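Local coordinates for 2-pyrone-4,6-dicarboxylic acid hydrolase, putative (Pseudomonas putida, PDB 2FFI), which is a TIM-barrel protein of the amidohydrolase family that probably hydrolyses 2-pyrone-4,6-dicarboxylate, at residues F168-F182 with E210-L222. Sequence-based numbering, arbitrary orientation.
Sequences FGRPDARRGLGQPGF and ENLAFARQALCAL
Ala173 and Asn211 bring their backbones closest, CA to CA 5.0 Å, where the irregular loop after strand 163-165 of this TIM-barrel protein curls against helix 208-225; Leu177 lies across from Ala218. Phe214 fills the curl. Its CG stands anti to the backbone N (chi1 175°), carrying the ring off the helix and into the loop. Small Ala173 lets the backbones approach and lays its CA over one ring face, a CH-pi contact 4.1 Å from the centroid. The rigid ring of Pro171 sets its CG against Phe214 CE1 (3.4 Å), while Leu177 CD2 packs against Phe214 CE2. The Phe214 edge points at the face of Phe182 in a T-shaped pair, planes 62° apart. Phe182 and Phe168 both touch the methyl of Ala218, a residue short enough to admit two rings, and both reach Leu222. Beside Phe214, the Gln179 amide ties the loop to itself: OE1 accepts from Asp172 N (2.7 Å) and NE2 donates to Gly176 O (2.8 Å). Replacing Phe214 by an alanine would probably open a gap inside the curl and take from Phe182 the ring edge that points at its face. Thus apolar packing joins loop to helix, while the loop's own polar bonds are likely to hold the curve that receives the ring.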
loop_
_atom_site.group_PDB
_atom_site.type_symbol
_atom_site.label_atom_id
_atom_site.label_comp_id
_atom_site.label_asym_id
_atom_site.label_seq_id
_atom_site.Cartn_x
_atom_site.Cartn_y
_atom_site.Cartn_z
ATOM N N PHE A 168 -5.859 2.672 -6.192
ATOM C CA PHE A 168 -7.102 3.317 -6.611
ATOM C C PHE A 168 -8.344 2.565 -6.152
ATOM O O PHE A 168 -9.472 2.922 -6.505
ATOM C CB PHE A 168 -7.132 3.416 -8.132
ATOM C CG PHE A 168 -6.060 4.294 -8.709
ATOM C CD1 PHE A 168 -6.281 5.656 -8.878
ATOM C CD2 PHE A 168 -4.851 3.753 -9.140
ATOM C CE1 PHE A 168 -5.325 6.457 -9.471
ATOM C CE2 PHE A 168 -3.885 4.556 -9.736
ATOM C CZ PHE A 168 -4.126 5.911 -9.907
ATOM N N GLY A 169 -8.148 1.532 -5.354
ATOM C CA GLY A 169 -9.290 0.769 -4.910
ATOM C C GLY A 169 -9.471 -0.418 -5.830
ATOM O O GLY A 169 -10.468 -1.136 -5.743
ATOM N N ARG A 170 -8.495 -0.624 -6.712
ATOM C CA ARG A 170 -8.518 -1.734 -7.653
ATOM C C ARG A 170 -9.830 -1.748 -8.434
ATOM O O ARG A 170 -10.555 -2.736 -8.438
ATOM C CB ARG A 170 -8.354 -3.048 -6.899
ATOM C CG ARG A 170 -7.576 -4.122 -7.633
ATOM C CD ARG A 170 -6.076 -3.878 -7.570
ATOM N NE ARG A 170 -5.302 -5.093 -7.810
ATOM C CZ ARG A 170 -5.352 -5.808 -8.930
ATOM N NH1 ARG A 170 -4.604 -6.909 -9.065
ATOM N NH2 ARG A 170 -6.152 -5.421 -9.912
ATOM N N PRO A 171 -10.169 -0.632 -9.083
ATOM C CA PRO A 171 -11.403 -0.568 -9.860
ATOM C C PRO A 171 -11.103 -1.127 -11.247
ATOM O O PRO A 171 -9.991 -1.606 -11.501
ATOM C CB PRO A 171 -11.705 0.931 -9.884
ATOM C CG PRO A 171 -10.335 1.510 -10.032
ATOM C CD PRO A 171 -9.510 0.684 -9.047
ATOM N N ASP A 172 -12.086 -1.043 -12.137
ATOM C CA ASP A 172 -11.966 -1.534 -13.513
ATOM C C ASP A 172 -11.722 -0.357 -14.466
ATOM O O ASP A 172 -12.649 0.399 -14.755
ATOM C CB ASP A 172 -13.270 -2.232 -13.916
ATOM C CG ASP A 172 -13.049 -3.620 -14.499
ATOM O OD1 ASP A 172 -12.315 -3.746 -15.510
ATOM O OD2 ASP A 172 -13.625 -4.587 -13.943
ATOM N N ALA A 173 -10.497 -0.211 -14.966
ATOM C CA ALA A 173 -10.160 0.887 -15.882
ATOM C C ALA A 173 -11.128 1.013 -17.057
ATOM O O ALA A 173 -11.381 2.117 -17.549
ATOM C CB ALA A 173 -8.746 0.715 -16.408
ATOM N N ARG A 174 -11.658 -0.112 -17.520
ATOM C CA ARG A 174 -12.599 -0.080 -18.630
ATOM C C ARG A 174 -14.026 -0.210 -18.104
ATOM O O ARG A 174 -14.732 -1.157 -18.443
ATOM C CB ARG A 174 -12.284 -1.212 -19.614
ATOM C CG ARG A 174 -11.851 -2.537 -18.980
ATOM C CD ARG A 174 -11.779 -3.592 -20.067
ATOM N NE ARG A 174 -11.027 -4.790 -19.717
ATOM C CZ ARG A 174 -11.308 -5.596 -18.699
ATOM N NH1 ARG A 174 -12.334 -5.339 -17.901
ATOM N NH2 ARG A 174 -10.561 -6.675 -18.490
ATOM N N ARG A 175 -14.444 0.745 -17.275
ATOM C CA ARG A 175 -15.780 0.714 -16.682
ATOM C C ARG A 175 -16.295 2.086 -16.261
ATOM O O ARG A 175 -17.494 2.272 -16.049
ATOM C CB ARG A 175 -15.785 -0.219 -15.472
ATOM C CG ARG A 175 -16.230 -1.641 -15.772
ATOM C CD ARG A 175 -17.724 -1.663 -16.071
ATOM N NE ARG A 175 -18.512 -1.207 -14.924
ATOM C CZ ARG A 175 -19.546 -0.372 -15.001
ATOM N NH1 ARG A 175 -19.926 0.109 -16.178
ATOM N NH2 ARG A 175 -20.200 -0.018 -13.900
ATOM N N GLY A 176 -15.385 3.046 -16.134
ATOM C CA GLY A 176 -15.791 4.385 -15.747
ATOM C C GLY A 176 -15.712 4.654 -14.256
ATOM O O GLY A 176 -15.349 3.780 -13.472
ATOM N N LEU A 177 -16.061 5.876 -13.872
ATOM C CA LEU A 177 -16.027 6.298 -12.483
ATOM C C LEU A 177 -17.307 5.929 -11.750
ATOM O O LEU A 177 -17.338 5.918 -10.528
ATOM C CB LEU A 177 -15.806 7.814 -12.398
ATOM C CG LEU A 177 -14.566 8.372 -13.099
ATOM C CD1 LEU A 177 -14.509 9.875 -12.918
ATOM C CD2 LEU A 177 -13.319 7.726 -12.536
ATOM N N GLY A 178 -18.360 5.628 -12.499
ATOM C CA GLY A 178 -19.624 5.261 -11.891
ATOM C C GLY A 178 -19.694 3.778 -11.611
ATOM O O GLY A 178 -20.766 3.253 -11.322
ATOM N N GLN A 179 -18.551 3.102 -11.710
ATOM C CA GLN A 179 -18.471 1.671 -11.443
ATOM C C GLN A 179 -19.244 1.336 -10.186
ATOM O O GLN A 179 -19.475 2.201 -9.340
ATOM C CB GLN A 179 -17.028 1.245 -11.221
ATOM C CG GLN A 179 -16.220 1.039 -12.459
ATOM C CD GLN A 179 -14.781 0.758 -12.133
ATOM O OE1 GLN A 179 -14.471 -0.149 -11.365
ATOM N NE2 GLN A 179 -13.888 1.541 -12.709
ATOM N N PRO A 180 -19.627 0.063 -10.033
ATOM C CA PRO A 180 -20.379 -0.383 -8.863
ATOM C C PRO A 180 -19.687 -0.111 -7.529
ATOM O O PRO A 180 -20.350 0.108 -6.516
ATOM C CB PRO A 180 -20.571 -1.869 -9.134
ATOM C CG PRO A 180 -19.344 -2.224 -9.903
ATOM C CD PRO A 180 -19.272 -1.084 -10.885
ATOM N N GLY A 181 -18.361 -0.124 -7.505
ATOM C CA GLY A 181 -17.684 0.131 -6.243
ATOM C C GLY A 181 -17.014 1.496 -6.134
ATOM O O GLY A 181 -16.954 2.109 -5.063
ATOM N N PHE A 182 -16.504 1.981 -7.257
ATOM C CA PHE A 182 -15.823 3.257 -7.273
ATOM C C PHE A 182 -16.751 4.426 -7.022
ATOM O O PHE A 182 -16.337 5.456 -6.498
ATOM C CB PHE A 182 -15.124 3.461 -8.600
ATOM C CG PHE A 182 -14.000 4.428 -8.523
ATOM C CD1 PHE A 182 -12.796 4.052 -7.952
ATOM C CD2 PHE A 182 -14.136 5.714 -9.017
ATOM C CE1 PHE A 182 -11.741 4.939 -7.881
ATOM C CE2 PHE A 182 -13.086 6.612 -8.950
ATOM C CZ PHE A 182 -11.884 6.221 -8.381
ATOM N N GLU A 210 -5.456 2.575 -21.472
ATOM C CA GLU A 210 -6.784 2.734 -20.897
ATOM C C GLU A 210 -6.689 2.965 -19.398
ATOM O O GLU A 210 -7.386 3.820 -18.858
ATOM C CB GLU A 210 -7.634 1.498 -21.173
ATOM C CG GLU A 210 -8.438 1.586 -22.451
ATOM C CD GLU A 210 -8.915 0.226 -22.918
ATOM O OE1 GLU A 210 -9.790 0.184 -23.809
ATOM O OE2 GLU A 210 -8.404 -0.799 -22.410
ATOM N N ASN A 211 -5.825 2.197 -18.735
ATOM C CA ASN A 211 -5.629 2.316 -17.298
ATOM C C ASN A 211 -5.109 3.709 -17.020
ATOM O O ASN A 211 -5.518 4.369 -16.063
ATOM C CB ASN A 211 -4.596 1.300 -16.801
ATOM C CG ASN A 211 -4.939 -0.132 -17.183
ATOM O OD1 ASN A 211 -6.075 -0.573 -17.025
ATOM N ND2 ASN A 211 -3.949 -0.867 -17.676
ATOM N N LEU A 212 -4.197 4.151 -17.878
ATOM C CA LEU A 212 -3.585 5.455 -17.732
ATOM C C LEU A 212 -4.628 6.548 -17.901
ATOM O O LEU A 212 -4.591 7.552 -17.199
ATOM C CB LEU A 212 -2.445 5.595 -18.750
ATOM C CG LEU A 212 -1.374 6.680 -18.585
ATOM C CD1 LEU A 212 -1.949 8.015 -19.024
ATOM C CD2 LEU A 212 -0.879 6.733 -17.153
ATOM N N ALA A 213 -5.569 6.363 -18.817
ATOM C CA ALA A 213 -6.605 7.377 -19.011
ATOM C C ALA A 213 -7.524 7.401 -17.792
ATOM O O ALA A 213 -7.963 8.456 -17.351
ATOM C CB ALA A 213 -7.417 7.080 -20.269
ATOM N N PHE A 214 -7.809 6.221 -17.247
ATOM C CA PHE A 214 -8.680 6.103 -16.092
ATOM C C PHE A 214 -7.967 6.515 -14.814
ATOM O O PHE A 214 -8.572 7.056 -13.911
ATOM C CB PHE A 214 -9.215 4.671 -15.981
ATOM C CG PHE A 214 -10.034 4.433 -14.755
ATOM C CD1 PHE A 214 -9.426 4.100 -13.548
ATOM C CD2 PHE A 214 -11.416 4.576 -14.792
ATOM C CE1 PHE A 214 -10.186 3.908 -12.393
ATOM C CE2 PHE A 214 -12.188 4.387 -13.645
ATOM C CZ PHE A 214 -11.573 4.054 -12.439
ATOM N N ALA A 215 -6.676 6.242 -14.741
ATOM C CA ALA A 215 -5.902 6.623 -13.576
ATOM C C ALA A 215 -5.942 8.146 -13.470
ATOM O O ALA A 215 -5.954 8.712 -12.377
ATOM C CB ALA A 215 -4.465 6.141 -13.715
ATOM N N ARG A 216 -5.979 8.804 -14.621
ATOM C CA ARG A 216 -6.018 10.261 -14.693
ATOM C C ARG A 216 -7.327 10.814 -14.153
ATOM O O ARG A 216 -7.345 11.744 -13.356
ATOM C CB ARG A 216 -5.824 10.709 -16.148
ATOM C CG ARG A 216 -5.885 12.210 -16.360
ATOM C CD ARG A 216 -4.866 12.915 -15.484
ATOM N NE ARG A 216 -4.725 14.326 -15.832
ATOM C CZ ARG A 216 -4.269 14.760 -17.002
ATOM N NH1 ARG A 216 -4.171 16.063 -17.230
ATOM N NH2 ARG A 216 -3.905 13.893 -17.940
ATOM N N GLN A 217 -8.426 10.233 -14.607
ATOM C CA GLN A 217 -9.748 10.652 -14.171
ATOM C C GLN A 217 -9.936 10.327 -12.689
ATOM O O GLN A 217 -10.408 11.156 -11.913
ATOM C CB GLN A 217 -10.809 9.922 -15.000
ATOM C CG GLN A 217 -10.706 10.166 -16.495
ATOM C CD GLN A 217 -11.099 11.582 -16.878
ATOM O OE1 GLN A 217 -10.959 11.988 -18.035
ATOM N NE2 GLN A 217 -11.605 12.343 -15.905
ATOM N N ALA A 218 -9.552 9.110 -12.315
ATOM C CA ALA A 218 -9.670 8.626 -10.944
ATOM C C ALA A 218 -8.997 9.553 -9.941
ATOM O O ALA A 218 -9.567 9.859 -8.895
ATOM C CB ALA A 218 -9.083 7.215 -10.832
ATOM N N LEU A 219 -7.787 9.998 -10.270
ATOM C CA LEU A 219 -7.035 10.895 -9.405
ATOM C C LEU A 219 -7.816 12.169 -9.170
ATOM O O LEU A 219 -8.089 12.540 -8.034
ATOM C CB LEU A 219 -5.686 11.252 -10.031
ATOM C CG LEU A 219 -4.467 11.166 -9.105
ATOM C CD1 LEU A 219 -3.236 11.626 -9.853
ATOM C CD2 LEU A 219 -4.687 11.999 -7.862
ATOM N N CYS A 220 -8.178 12.853 -10.244
ATOM C CA CYS A 220 -8.920 14.088 -10.093
ATOM C C CYS A 220 -10.182 13.910 -9.266
ATOM O O CYS A 220 -10.493 14.766 -8.451
ATOM C CB CYS A 220 -9.263 14.688 -11.463
ATOM S SG CYS A 220 -7.788 15.255 -12.407
ATOM N N ALA A 221 -10.906 12.811 -9.457
ATOM C CA ALA A 221 -12.143 12.592 -8.695
ATOM C C ALA A 221 -11.836 12.227 -7.244
ATOM O O ALA A 221 -12.481 12.703 -6.310
ATOM C CB ALA A 221 -12.986 11.488 -9.351
ATOM N N LEU A 222 -10.846 11.361 -7.076
ATOM C CA LEU A 222 -10.420 10.926 -5.761
ATOM C C LEU A 222 -9.998 12.125 -4.913
ATOM O O LEU A 222 -10.562 12.359 -3.853
ATOM C CB LEU A 222 -9.271 9.925 -5.902
ATOM C CG LEU A 222 -9.487 8.502 -5.382
ATOM C CD1 LEU A 222 -10.849 7.976 -5.783
ATOM C CD2 LEU A 222 -8.381 7.616 -5.918
#